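Local coordinates for protein beta-agarase D (Zobellia galactanivorans, PDB 4ASM) that cleaves the beta-1,4-linkages of agarose at random positions with retention of anomeric configuration, acting here through its family 16 glycoside hydrolase catalytic domain, at residues A[178-186]-A[213-223]; A[204-212]-A[252-262]. All coordinates share one frame; numbering follows the deposited sequence.

The centres of contact 1 (178-186 with 213-223) and contact 2 (204-212 with 252-262) lie about 13 Å apart in the GH16 catalytic domain. Along the chain their segments alternate: 178-186, 204-212, 213-223, 252-262. Strands 183-191 and 207-208 are antiparallel neighbours, and the two contacts meet there through probable hydrogen bonds, Ile183 N to Trp208 O and Leu185 N to Ser206 O, both 2.8 Å. Contact 1 joins strand 183-191 to strand 220-229 through the apolar interior, the Ile183 side chain being about 6 Å from that of Glu165, the probable proton donor; contact 2 continues to the hairpin of strands 249-253 and 259-264, farther from the chain's centre (about 18 Å against about 12 Å) and more exposed.

Contact 1. Residues A[178-186]-A[213-223]; sequences YFASKIHLS and VTQWGGKTIRI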
loop_
_atom_site.group_PDB
_atom_site.type_symbol
_atom_site.label_atom_id
_atom_site.label_comp_id
_atom_site.label_asym_id
_atom_site.label_seq_id
_atom_site.Cartn_x
_atom_site.Cartn_y
_atom_site.Cartn_z
ATOM N N TYR A 178 17.644 -4.788 -4.942
ATOM C CA TYR A 178 16.722 -5.777 -5.514
ATOM C C TYR A 178 15.297 -5.265 -5.417
ATOM O O TYR A 178 14.499 -5.465 -6.352
ATOM C CB TYR A 178 16.854 -7.094 -4.770
ATOM C CG TYR A 178 15.977 -8.223 -5.258
ATOM C CD1 TYR A 178 14.659 -8.367 -4.808
ATOM C CD2 TYR A 178 16.496 -9.206 -6.109
ATOM C CE1 TYR A 178 13.862 -9.442 -5.250
ATOM C CE2 TYR A 178 15.713 -10.271 -6.550
ATOM C CZ TYR A 178 14.406 -10.377 -6.121
ATOM O OH TYR A 178 13.655 -11.441 -6.559
ATOM N N PHE A 179 14.979 -4.605 -4.296
ATOM C CA PHE A 179 13.604 -4.130 -4.046
ATOM C C PHE A 179 13.340 -2.745 -4.593
ATOM O O PHE A 179 12.197 -2.433 -4.929
ATOM C CB PHE A 179 13.249 -4.228 -2.555
ATOM C CG PHE A 179 13.316 -5.619 -2.049
ATOM C CD1 PHE A 179 12.322 -6.544 -2.376
ATOM C CD2 PHE A 179 14.413 -6.046 -1.309
ATOM C CE1 PHE A 179 12.413 -7.873 -1.932
ATOM C CE2 PHE A 179 14.503 -7.360 -0.866
ATOM C CZ PHE A 179 13.490 -8.269 -1.188
ATOM N N ALA A 180 14.385 -1.923 -4.707
ATOM C CA ALA A 180 14.211 -0.528 -5.118
ATOM C C ALA A 180 13.614 -0.362 -6.515
ATOM O O ALA A 180 12.997 0.665 -6.811
ATOM C CB ALA A 180 15.531 0.243 -4.983
ATOM N N SER A 181 13.824 -1.347 -7.379
ATOM C CA SER A 181 13.317 -1.304 -8.749
ATOM C C SER A 181 11.854 -1.733 -8.878
ATOM O O SER A 181 11.298 -1.703 -9.970
ATOM C CB SER A 181 14.180 -2.175 -9.677
ATOM O OG SER A 181 14.071 -3.514 -9.271
ATOM N N LYS A 182 11.221 -2.118 -7.760
ATOM C CA LYS A 182 9.867 -2.675 -7.825
ATOM C C LYS A 182 8.849 -1.899 -6.984
ATOM O O LYS A 182 9.201 -1.220 -6.001
ATOM C CB LYS A 182 9.890 -4.145 -7.365
ATOM C CG LYS A 182 10.843 -5.034 -8.204
ATOM C CD LYS A 182 10.410 -5.083 -9.693
ATOM C CE LYS A 182 11.161 -6.137 -10.534
ATOM N NZ LYS A 182 12.565 -5.731 -10.779
ATOM N N ILE A 183 7.589 -1.993 -7.399
ATOM C CA ILE A 183 6.477 -1.518 -6.574
ATOM C C ILE A 183 5.650 -2.740 -6.257
ATOM O O ILE A 183 5.237 -3.465 -7.159
ATOM C CB ILE A 183 5.591 -0.447 -7.276
ATOM C CG1 ILE A 183 6.438 0.723 -7.794
ATOM C CG2 ILE A 183 4.436 0.018 -6.318
ATOM C CD1 ILE A 183 5.659 1.779 -8.548
ATOM N N HIS A 184 5.446 -3.002 -4.967
ATOM C CA HIS A 184 4.580 -4.111 -4.586
ATOM C C HIS A 184 3.120 -3.730 -4.742
ATOM O O HIS A 184 2.647 -2.809 -4.071
ATOM C CB HIS A 184 4.870 -4.573 -3.156
ATOM C CG HIS A 184 4.292 -5.919 -2.834
ATOM N ND1 HIS A 184 3.884 -6.258 -1.562
ATOM C CD2 HIS A 184 4.017 -6.990 -3.618
ATOM C CE1 HIS A 184 3.422 -7.498 -1.568
ATOM N NE2 HIS A 184 3.475 -7.958 -2.803
ATOM N N LEU A 185 2.438 -4.426 -5.646
ATOM C CA LEU A 185 1.018 -4.184 -5.938
ATOM C C LEU A 185 0.276 -5.257 -5.146
ATOM O O LEU A 185 0.384 -6.457 -5.445
ATOM C CB LEU A 185 0.718 -4.262 -7.440
ATOM C CG LEU A 185 1.610 -3.347 -8.287
ATOM C CD1 LEU A 185 1.302 -3.594 -9.746
ATOM C CD2 LEU A 185 1.355 -1.896 -7.901
ATOM N N SER A 186 -0.416 -4.837 -4.085
ATOM C CA SER A 186 -0.744 -5.774 -3.022
ATOM C C SER A 186 -2.086 -5.514 -2.338
ATOM O O SER A 186 -2.769 -4.526 -2.595
ATOM C CB SER A 186 0.401 -5.739 -2.001
ATOM O OG SER A 186 0.360 -6.816 -1.068
ATOM N N VAL A 213 13.842 1.486 -15.415
ATOM C CA VAL A 213 13.683 2.080 -14.070
ATOM C C VAL A 213 14.464 1.220 -13.063
ATOM O O VAL A 213 14.079 0.069 -12.787
ATOM C CB VAL A 213 12.183 2.254 -13.664
ATOM C CG1 VAL A 213 12.072 2.828 -12.231
ATOM C CG2 VAL A 213 11.447 3.158 -14.645
ATOM N N THR A 214 15.590 1.751 -12.578
ATOM C CA THR A 214 16.438 1.055 -11.624
ATOM C C THR A 214 15.957 1.254 -10.219
ATOM O O THR A 214 16.244 0.429 -9.356
ATOM C CB THR A 214 17.842 1.669 -11.440
ATOM O OG1 THR A 214 18.080 2.742 -12.328
ATOM C CG2 THR A 214 18.941 0.608 -11.369
ATOM N N GLN A 215 15.346 2.414 -9.959
ATOM C CA GLN A 215 14.820 2.700 -8.626
ATOM C C GLN A 215 13.623 3.613 -8.730
ATOM O O GLN A 215 13.588 4.506 -9.566
ATOM C CB GLN A 215 15.881 3.330 -7.707
ATOM C CG GLN A 215 16.317 4.759 -8.075
ATOM C CD GLN A 215 17.229 5.356 -7.023
ATOM O OE1 GLN A 215 16.821 6.200 -6.227
ATOM N NE2 GLN A 215 18.470 4.899 -7.006
ATOM N N TRP A 216 12.657 3.385 -7.837
ATOM C CA TRP A 216 11.501 4.272 -7.744
ATOM C C TRP A 216 11.733 5.418 -6.779
ATOM O O TRP A 216 11.070 6.449 -6.892
ATOM C CB TRP A 216 10.232 3.490 -7.399
ATOM C CG TRP A 216 9.873 2.550 -8.498
ATOM C CD1 TRP A 216 10.084 1.196 -8.540
ATOM C CD2 TRP A 216 9.231 2.899 -9.730
ATOM N NE1 TRP A 216 9.621 0.686 -9.727
ATOM C CE2 TRP A 216 9.078 1.703 -10.472
ATOM C CE3 TRP A 216 8.749 4.110 -10.274
ATOM C CZ2 TRP A 216 8.490 1.681 -11.751
ATOM C CZ3 TRP A 216 8.150 4.087 -11.540
ATOM C CH2 TRP A 216 8.032 2.876 -12.260
ATOM N N GLY A 217 12.658 5.229 -5.837
ATOM C CA GLY A 217 12.954 6.252 -4.843
ATOM C C GLY A 217 13.367 7.552 -5.509
ATOM O O GLY A 217 14.241 7.568 -6.376
ATOM N N GLY A 218 12.751 8.647 -5.086
ATOM C CA GLY A 218 13.027 9.960 -5.691
ATOM C C GLY A 218 12.229 10.290 -6.939
ATOM O O GLY A 218 12.259 11.443 -7.405
ATOM N N LYS A 219 11.508 9.308 -7.485
ATOM C CA LYS A 219 10.654 9.547 -8.660
ATOM C C LYS A 219 9.267 9.960 -8.196
ATOM O O LYS A 219 8.756 9.431 -7.189
ATOM C CB LYS A 219 10.534 8.289 -9.533
ATOM C CG LYS A 219 11.814 7.903 -10.238
ATOM C CD LYS A 219 11.591 6.715 -11.169
ATOM C CE LYS A 219 12.355 6.874 -12.471
ATOM N NZ LYS A 219 11.573 7.697 -13.448
ATOM N N THR A 220 8.651 10.906 -8.909
ATOM C CA THR A 220 7.239 11.152 -8.668
ATOM C C THR A 220 6.381 10.465 -9.714
ATOM O O THR A 220 6.588 10.601 -10.937
ATOM C CB THR A 220 6.807 12.594 -8.212
ATOM O OG1 THR A 220 5.653 13.114 -8.907
ATOM C CG2 THR A 220 7.945 13.519 -7.994
ATOM N N ILE A 221 5.455 9.680 -9.193
ATOM C CA ILE A 221 4.613 8.819 -9.993
ATOM C C ILE A 221 3.154 9.103 -9.646
ATOM O O ILE A 221 2.850 9.683 -8.588
ATOM C CB ILE A 221 4.930 7.318 -9.750
ATOM C CG1 ILE A 221 4.644 6.897 -8.304
ATOM C CG2 ILE A 221 6.402 6.989 -10.092
ATOM C CD1 ILE A 221 4.732 5.344 -8.123
ATOM N N ARG A 222 2.248 8.697 -10.529
ATOM C CA ARG A 222 0.841 8.557 -10.171
ATOM C C ARG A 222 0.573 7.078 -9.987
ATOM O O ARG A 222 0.961 6.259 -10.829
ATOM C CB ARG A 222 -0.064 9.083 -11.282
ATOM C CG ARG A 222 -0.038 10.571 -11.424
ATOM C CD ARG A 222 -1.188 10.963 -12.316
ATOM N NE ARG A 222 -0.976 10.663 -13.732
ATOM C CZ ARG A 222 -1.806 9.968 -14.523
ATOM N NH1 ARG A 222 -2.937 9.405 -14.084
ATOM N NH2 ARG A 222 -1.491 9.844 -15.804
ATOM N N ILE A 223 -0.065 6.718 -8.887
ATOM C CA ILE A 223 -0.371 5.301 -8.645
ATOM C C ILE A 223 -1.768 5.207 -8.037
ATOM O O ILE A 223 -2.121 5.986 -7.150
ATOM C CB ILE A 223 0.724 4.614 -7.790
ATOM C CG1 ILE A 223 0.447 3.112 -7.611
ATOM C CG2 ILE A 223 0.924 5.328 -6.456
ATOM C CD1 ILE A 223 1.700 2.349 -7.160
HETATM O O HOH W 1 11.731 -1.384 -12.603
#
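Ile183 lies across the indole of Trp216 at about a right angle. Its CG1 sits 3.7 Å from the centroid of the five-membered ring and only 8° off the ring normal, a CH-pi contact over the face, while CD1 of Ile183 runs on over the middle of the ring system. The opposite face is covered by CG1 of Val213, from the indole's own segment, so the ring is sandwiched between aliphatic groups of Ile183 and Val213. CG of Trp216 stands anti to the carbonyl carbon (chi1 -65°), and the ring edge is thereby turned to the backbone of Ser181. There NE1 of Trp216 reaches Ser181 O at 2.9 Å, but the N-H...O angle of 132° makes this bond weak. The backbone of the same tryptophan gives a straighter bond, Trp216 N to Ala180 O at 2.9 Å, and CA of Gln215 adds a CA-H...O contact to that oxygen. A water lies within hydrogen-bonding distance of both Ser181 O and Val213 O.

In the beta-jelly-roll sandwich of GH16 enzymes, strands 183-191 and 220-229 face each other here across the hydrophobic interior. Ile183 spreads its branches over this space: CD1 meets CD1 of Ile221 tip to tip at 3.7 Å, and CG2 meets CD1 of Ile223, also at 3.7 Å. Met164 of strand 159-166 touches both Ile183 and Ile223. The neighbouring His184 hydrogen-bonds through ND1 to Glu165, the probable proton donor, while CD2 of Leu185 approaches Ile223 CD1 at 4.3 Å.

Contact 2. Residues A[204-212]-A[252-262]; sequences LNSWWGKNG and TRLADGTWQYT
CB of Asn205 lies 3.5 Å from CG2 of Thr252 as the two side chains cross obliquely, and CD2 of Leu254 packs beside the same asparagine amide. These van der Waals contacts set segment 204-212 against a beta-hairpin of the beta-rich GH16 domain, strands 249-253 and 259-264, whose connection includes a type I turn from Leu254 to Gly257. Farther along, the Asn211 side chain lies along Ala255, its amide end close to Ala255 CB.

Hydrogen bonds brace the hairpin end internally: Thr258 N donates to Asp256 OD1 from above the carboxylate plane, an Asx turn, and Arg253 NH1 gives Gly257 O a bond in the plane of both groups. Arg253 NE has a separate partner, Met241 O. Between the segments, a direct hydrogen bond runs from Asn211 N to Ala255 O. At 2.9 Å and 172° it is nearly linear at the hydrogen, although the donor is tilted 29° from the carbonyl plane. Water extends this polar link: one molecule donates to both Gly209 O and Leu254 O, while another accepts from Gly209 N and lies within hydrogen-bonding reach of Arg253 O.

Close polar contacts complete the interface. The side chains of Asn205 and Gln260 cross at about a right angle and bring their amides together, the planes 31° apart. The indole of Trp208 presents an edge to the hairpin: Arg253 O lies near the ring plane, 3.2 Å from Trp208 NE1, and OG1 of Thr252 lies by the same edge, 4.1 Å from Trp208 CD1.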
loop_
_atom_site.group_PDB
_atom_site.type_symbol
_atom_site.label_atom_id
_atom_site.label_comp_id
_atom_site.label_asym_id
_atom_site.label_seq_id
_atom_site.Cartn_x
_atom_site.Cartn_y
_atom_site.Cartn_z
ATOM N N LEU A 204 5.699 -13.522 -8.148
ATOM C CA LEU A 204 6.762 -12.687 -8.704
ATOM C C LEU A 204 6.186 -11.411 -9.348
ATOM O O LEU A 204 6.705 -10.294 -9.143
ATOM C CB LEU A 204 7.580 -13.492 -9.717
ATOM C CG LEU A 204 8.635 -12.707 -10.510
ATOM C CD1 LEU A 204 9.810 -12.313 -9.641
ATOM C CD2 LEU A 204 9.073 -13.525 -11.749
ATOM N N ASN A 205 5.103 -11.562 -10.104
ATOM C CA ASN A 205 4.532 -10.427 -10.841
ATOM C C ASN A 205 3.927 -9.341 -9.937
ATOM O O ASN A 205 3.693 -8.225 -10.401
ATOM C CB ASN A 205 3.505 -10.910 -11.866
ATOM C CG ASN A 205 4.148 -11.537 -13.100
ATOM O OD1 ASN A 205 5.378 -11.515 -13.292
ATOM N ND2 ASN A 205 3.296 -12.098 -13.974
ATOM N N SER A 206 3.710 -9.649 -8.651
ATOM C CA SER A 206 3.179 -8.614 -7.755
ATOM C C SER A 206 4.232 -7.569 -7.416
ATOM O O SER A 206 3.913 -6.496 -6.901
ATOM C CB SER A 206 2.579 -9.207 -6.468
ATOM O OG SER A 206 3.570 -9.683 -5.584
ATOM N N TRP A 207 5.491 -7.905 -7.670
ATOM C CA TRP A 207 6.597 -6.959 -7.513
ATOM C C TRP A 207 6.814 -6.356 -8.904
ATOM O O TRP A 207 7.577 -6.882 -9.729
ATOM C CB TRP A 207 7.820 -7.664 -6.918
ATOM C CG TRP A 207 7.533 -8.082 -5.512
ATOM C CD1 TRP A 207 6.937 -9.260 -5.098
ATOM C CD2 TRP A 207 7.772 -7.317 -4.324
ATOM N NE1 TRP A 207 6.807 -9.265 -3.733
ATOM C CE2 TRP A 207 7.307 -8.091 -3.230
ATOM C CE3 TRP A 207 8.344 -6.055 -4.072
ATOM C CZ2 TRP A 207 7.398 -7.655 -1.903
ATOM C CZ3 TRP A 207 8.435 -5.615 -2.736
ATOM C CH2 TRP A 207 7.965 -6.423 -1.676
ATOM N N TRP A 208 6.083 -5.282 -9.178
ATOM C CA TRP A 208 5.964 -4.753 -10.516
ATOM C C TRP A 208 7.104 -3.798 -10.853
ATOM O O TRP A 208 7.537 -2.984 -10.030
ATOM C CB TRP A 208 4.602 -4.053 -10.666
ATOM C CG TRP A 208 4.474 -3.431 -11.996
ATOM C CD1 TRP A 208 4.129 -4.050 -13.162
ATOM C CD2 TRP A 208 4.780 -2.078 -12.322
ATOM N NE1 TRP A 208 4.177 -3.143 -14.200
ATOM C CE2 TRP A 208 4.574 -1.926 -13.714
ATOM C CE3 TRP A 208 5.196 -0.965 -11.570
ATOM C CZ2 TRP A 208 4.775 -0.707 -14.375
ATOM C CZ3 TRP A 208 5.395 0.245 -12.225
ATOM C CH2 TRP A 208 5.190 0.362 -13.617
ATOM N N GLY A 209 7.596 -3.877 -12.085
ATOM C CA GLY A 209 8.645 -2.972 -12.524
ATOM C C GLY A 209 8.541 -2.679 -14.016
ATOM O O GLY A 209 7.603 -3.119 -14.695
ATOM N N LYS A 210 9.511 -1.912 -14.514
ATOM C CA LYS A 210 9.498 -1.412 -15.879
ATOM C C LYS A 210 10.927 -1.321 -16.352
ATOM O O LYS A 210 11.767 -0.795 -15.644
ATOM C CB LYS A 210 8.880 -0.017 -15.848
ATOM C CG LYS A 210 8.620 0.631 -17.158
ATOM C CD LYS A 210 7.810 1.892 -16.888
ATOM C CE LYS A 210 7.958 2.891 -17.994
ATOM N NZ LYS A 210 7.674 4.272 -17.477
ATOM N N ASN A 211 11.205 -1.819 -17.554
ATOM C CA ASN A 211 12.562 -1.694 -18.095
ATOM C C ASN A 211 13.035 -0.247 -18.093
ATOM O O ASN A 211 12.291 0.652 -18.482
ATOM C CB ASN A 211 12.598 -2.201 -19.535
ATOM C CG ASN A 211 12.525 -3.720 -19.648
ATOM O OD1 ASN A 211 12.053 -4.243 -20.666
ATOM N ND2 ASN A 211 12.994 -4.418 -18.646
ATOM N N GLY A 212 14.273 -0.052 -17.657
ATOM C CA GLY A 212 14.891 1.269 -17.613
ATOM C C GLY A 212 14.688 2.018 -16.302
ATOM O O GLY A 212 15.300 3.078 -16.102
ATOM N N THR A 252 -0.730 -9.145 -15.392
ATOM C CA THR A 252 0.194 -8.055 -15.060
ATOM C C THR A 252 1.104 -7.701 -16.217
ATOM O O THR A 252 1.430 -8.552 -17.058
ATOM C CB THR A 252 0.825 -8.149 -13.608
ATOM O OG1 THR A 252 2.186 -7.686 -13.514
ATOM C CG2 THR A 252 0.547 -9.454 -12.938
ATOM N N ARG A 253 1.406 -6.409 -16.318
ATOM C CA ARG A 253 2.335 -5.947 -17.348
ATOM C C ARG A 253 3.734 -6.291 -16.931
ATOM O O ARG A 253 4.201 -5.873 -15.873
ATOM C CB ARG A 253 2.212 -4.444 -17.559
ATOM C CG ARG A 253 1.045 -4.075 -18.404
ATOM C CD ARG A 253 1.220 -2.655 -18.950
ATOM N NE ARG A 253 -0.044 -2.164 -19.462
ATOM C CZ ARG A 253 -0.427 -2.235 -20.723
ATOM N NH1 ARG A 253 0.362 -2.790 -21.634
ATOM N NH2 ARG A 253 -1.603 -1.729 -21.074
ATOM N N LEU A 254 4.396 -7.065 -17.793
ATOM C CA LEU A 254 5.782 -7.437 -17.632
ATOM C C LEU A 254 6.696 -6.233 -17.831
ATOM O O LEU A 254 6.260 -5.132 -18.170
ATOM C CB LEU A 254 6.110 -8.531 -18.660
ATOM C CG LEU A 254 5.260 -9.804 -18.479
ATOM C CD1 LEU A 254 5.600 -10.810 -19.605
ATOM C CD2 LEU A 254 5.432 -10.410 -17.073
ATOM N N ALA A 255 7.982 -6.461 -17.629
ATOM C CA ALA A 255 8.963 -5.373 -17.683
ATOM C C ALA A 255 8.949 -4.604 -19.009
ATOM O O ALA A 255 9.208 -3.384 -19.035
ATOM C CB ALA A 255 10.340 -5.904 -17.402
ATOM N N ASP A 256 8.654 -5.319 -20.093
ATOM C CA ASP A 256 8.594 -4.696 -21.418
ATOM C C ASP A 256 7.222 -4.128 -21.766
ATOM O O ASP A 256 7.013 -3.662 -22.887
ATOM C CB ASP A 256 9.078 -5.657 -22.511
ATOM C CG ASP A 256 8.091 -6.769 -22.806
ATOM O OD1 ASP A 256 7.108 -6.955 -22.053
ATOM O OD2 ASP A 256 8.299 -7.507 -23.815
ATOM N N GLY A 257 6.289 -4.195 -20.814
ATOM C CA GLY A 257 4.950 -3.636 -21.003
ATOM C C GLY A 257 3.911 -4.644 -21.458
ATOM O O GLY A 257 2.715 -4.361 -21.473
ATOM N N THR A 258 4.366 -5.823 -21.835
ATOM C CA THR A 258 3.500 -6.812 -22.413
ATOM C C THR A 258 2.699 -7.534 -21.292
ATOM O O THR A 258 3.189 -7.714 -20.167
ATOM C CB THR A 258 4.411 -7.690 -23.311
ATOM O OG1 THR A 258 3.853 -7.840 -24.625
ATOM C CG2 THR A 258 4.828 -8.914 -22.685
ATOM N N TRP A 259 1.457 -7.903 -21.586
ATOM C CA TRP A 259 0.597 -8.558 -20.574
ATOM C C TRP A 259 0.913 -10.026 -20.394
ATOM O O TRP A 259 1.031 -10.763 -21.381
ATOM C CB TRP A 259 -0.886 -8.451 -20.920
ATOM C CG TRP A 259 -1.498 -7.084 -20.721
ATOM C CD1 TRP A 259 -1.904 -6.222 -21.699
ATOM C CD2 TRP A 259 -1.771 -6.435 -19.476
ATOM N NE1 TRP A 259 -2.426 -5.081 -21.148
ATOM C CE2 TRP A 259 -2.371 -5.189 -19.778
ATOM C CE3 TRP A 259 -1.593 -6.791 -18.132
ATOM C CZ2 TRP A 259 -2.770 -4.287 -18.781
ATOM C CZ3 TRP A 259 -1.998 -5.895 -17.141
ATOM C CH2 TRP A 259 -2.567 -4.659 -17.475
ATOM N N GLN A 260 1.011 -10.457 -19.137
ATOM C CA GLN A 260 1.076 -11.885 -18.814
ATOM C C GLN A 260 -0.103 -12.279 -17.930
ATOM O O GLN A 260 -0.389 -11.606 -16.925
ATOM C CB GLN A 260 2.388 -12.265 -18.156
ATOM C CG GLN A 260 2.501 -13.764 -17.979
ATOM C CD GLN A 260 3.821 -14.199 -17.446
ATOM O OE1 GLN A 260 4.554 -14.942 -18.120
ATOM N NE2 GLN A 260 4.141 -13.782 -16.248
ATOM N N TYR A 261 -0.771 -13.380 -18.286
ATOM C CA TYR A 261 -1.969 -13.850 -17.579
ATOM C C TYR A 261 -1.566 -15.058 -16.788
ATOM O O TYR A 261 -0.989 -16.011 -17.347
ATOM C CB TYR A 261 -3.073 -14.233 -18.582
ATOM C CG TYR A 261 -3.338 -13.137 -19.572
ATOM C CD1 TYR A 261 -4.228 -12.094 -19.276
ATOM C CD2 TYR A 261 -2.662 -13.110 -20.795
ATOM C CE1 TYR A 261 -4.436 -11.048 -20.168
ATOM C CE2 TYR A 261 -2.876 -12.082 -21.708
ATOM C CZ TYR A 261 -3.748 -11.050 -21.378
ATOM O OH TYR A 261 -3.958 -10.037 -22.279
ATOM N N THR A 262 -1.821 -15.017 -15.486
ATOM C CA THR A 262 -1.386 -16.098 -14.622
ATOM C C THR A 262 -2.428 -16.488 -13.586
ATOM O O THR A 262 -3.394 -15.778 -13.363
ATOM C CB THR A 262 -0.066 -15.751 -13.887
ATOM O OG1 THR A 262 -0.286 -14.584 -13.084
ATOM C CG2 THR A 262 1.104 -15.510 -14.867
HETATM O O HOH W 2 5.734 -2.791 -16.802
HETATM O O HOH W 3 6.611 -5.974 -14.285
#